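Local structure of endo-polygalacturonase (1BHE) at residues G222-A227 against G252-S257. The protein hydrolyses the alpha-1,4 linkages of polygalacturonic acid in plant cell walls, contributing to the maceration and soft-rotting of plant tissue. Residues are numbered along the deposited sequence; the frame is centred on the assembly and turned at random.
Sequences GDDNVA and GMSIGS
Val226 pairs with Met253 and Ala227 with Ser254 in parallel register, Ser254 N donating to Val226 O (2.9 Å), while upstream Gly252 O receives two weak bonds from the amides of Asn225 and Val226. The Asn225 side chain adds a bond next to these: its OD1 accepts a hydrogen bond from Gly252 N at 2.9 Å in the carbonyl plane, and ND2 is held by Ile219 O and Thr249 O, which fixes the amide's rotation. On the face shared with Ala227, Ser254 OG donates to Asp224 OD1 (2.8 Å), arriving from above the carboxylate, 57° out of its plane. Arg280 forms a salt bridge to Asp224 OD1 and a hydrogen bond to Ser254 OG, and Lys282 forms a salt bridge to OD2. On the other face Val226 and Met253 lie side by side. With Val226 CG1 anti to the backbone N (chi1 167°) and the Met253 chain bent, methyl CE packs 3.7 Å from CG1. Asp224 also touches His251, inferred to be an active-site residue, and adjoins Asp223, the predicted proton donor, which places the contact beside the probable catalytic site. In the right-handed parallel beta-helix of family 28, strand 226-230 lies between strands 204-207 and 253-256, and Phe247 of strand 245-247 packs against Val226 and Met253.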
loop_
_atom_site.group_PDB
_atom_site.type_symbol
_atom_site.label_atom_id
_atom_site.label_comp_id
_atom_site.label_asym_id
_atom_site.label_seq_id
_atom_site.Cartn_x
_atom_site.Cartn_y
_atom_site.Cartn_z
ATOM N N GLY A 222 8.154 2.901 -5.472
ATOM C CA GLY A 222 8.644 2.126 -6.597
ATOM C C GLY A 222 7.523 1.356 -7.281
ATOM O O GLY A 222 7.351 1.491 -8.493
ATOM N N ASP A 223 6.791 0.544 -6.526
ATOM C CA ASP A 223 5.728 -0.268 -7.131
ATOM C C ASP A 223 4.369 0.378 -6.923
ATOM O O ASP A 223 4.293 1.609 -6.976
ATOM C CB ASP A 223 5.816 -1.711 -6.641
ATOM C CG ASP A 223 6.965 -2.478 -7.274
ATOM O OD1 ASP A 223 7.762 -1.897 -8.048
ATOM O OD2 ASP A 223 7.102 -3.690 -7.006
ATOM N N ASP A 224 3.286 -0.390 -6.847
ATOM C CA ASP A 224 1.952 0.206 -6.808
ATOM C C ASP A 224 1.782 1.248 -5.717
ATOM O O ASP A 224 2.104 0.992 -4.563
ATOM C CB ASP A 224 0.884 -0.881 -6.631
ATOM C CG ASP A 224 0.603 -1.592 -7.943
ATOM O OD1 ASP A 224 0.508 -0.904 -8.984
ATOM O OD2 ASP A 224 0.475 -2.832 -7.920
ATOM N N ASN A 225 1.224 2.402 -6.080
ATOM C CA ASN A 225 0.974 3.454 -5.092
ATOM C C ASN A 225 -0.080 2.930 -4.119
ATOM O O ASN A 225 0.039 3.036 -2.897
ATOM C CB ASN A 225 0.570 4.753 -5.780
ATOM C CG ASN A 225 1.609 5.237 -6.773
ATOM O OD1 ASN A 225 1.804 4.625 -7.830
ATOM N ND2 ASN A 225 2.288 6.331 -6.452
ATOM N N VAL A 226 -1.127 2.337 -4.673
ATOM C CA VAL A 226 -2.201 1.668 -3.964
ATOM C C VAL A 226 -2.530 0.409 -4.779
ATOM O O VAL A 226 -2.638 0.481 -6.008
ATOM C CB VAL A 226 -3.487 2.492 -3.794
ATOM C CG1 VAL A 226 -4.670 1.629 -3.337
ATOM C CG2 VAL A 226 -3.337 3.631 -2.797
ATOM N N ALA A 227 -2.658 -0.736 -4.127
ATOM C CA ALA A 227 -3.029 -1.964 -4.830
ATOM C C ALA A 227 -4.139 -2.641 -4.026
ATOM O O ALA A 227 -3.888 -3.140 -2.926
ATOM C CB ALA A 227 -1.859 -2.899 -5.053
ATOM N N GLY A 252 1.082 2.883 -10.049
ATOM C CA GLY A 252 -0.305 3.237 -10.208
ATOM C C GLY A 252 -1.302 3.093 -9.086
ATOM O O GLY A 252 -1.051 2.606 -7.988
ATOM N N MET A 253 -2.497 3.596 -9.385
ATOM C CA MET A 253 -3.700 3.453 -8.570
ATOM C C MET A 253 -4.334 2.162 -9.087
ATOM O O MET A 253 -5.098 2.170 -10.057
ATOM C CB MET A 253 -4.614 4.660 -8.733
ATOM C CG MET A 253 -6.018 4.519 -8.163
ATOM S SD MET A 253 -6.015 4.155 -6.390
ATOM C CE MET A 253 -6.652 2.484 -6.385
ATOM N N SER A 254 -3.876 1.029 -8.551
ATOM C CA SER A 254 -4.238 -0.270 -9.062
ATOM C C SER A 254 -5.181 -1.149 -8.257
ATOM O O SER A 254 -5.354 -1.060 -7.049
ATOM C CB SER A 254 -2.937 -1.090 -9.276
ATOM O OG SER A 254 -2.012 -0.377 -10.080
ATOM N N ILE A 255 -5.794 -2.075 -8.992
ATOM C CA ILE A 255 -6.648 -3.138 -8.488
ATOM C C ILE A 255 -6.058 -4.439 -9.049
ATOM O O ILE A 255 -5.878 -4.512 -10.269
ATOM C CB ILE A 255 -8.117 -3.009 -8.879
ATOM C CG1 ILE A 255 -8.792 -1.834 -8.151
ATOM C CG2 ILE A 255 -8.905 -4.285 -8.602
ATOM C CD1 ILE A 255 -10.135 -1.446 -8.747
ATOM N N GLY A 256 -5.725 -5.403 -8.202
ATOM C CA GLY A 256 -5.142 -6.660 -8.680
ATOM C C GLY A 256 -3.701 -6.786 -8.190
ATOM O O GLY A 256 -3.239 -5.936 -7.435
ATOM N N SER A 257 -3.033 -7.856 -8.583
ATOM C CA SER A 257 -3.540 -8.859 -9.505
ATOM C C SER A 257 -4.543 -9.836 -8.935
ATOM O O SER A 257 -5.303 -10.496 -9.658
ATOM C CB SER A 257 -2.332 -9.639 -10.073
ATOM O OG SER A 257 -1.604 -8.758 -10.931
#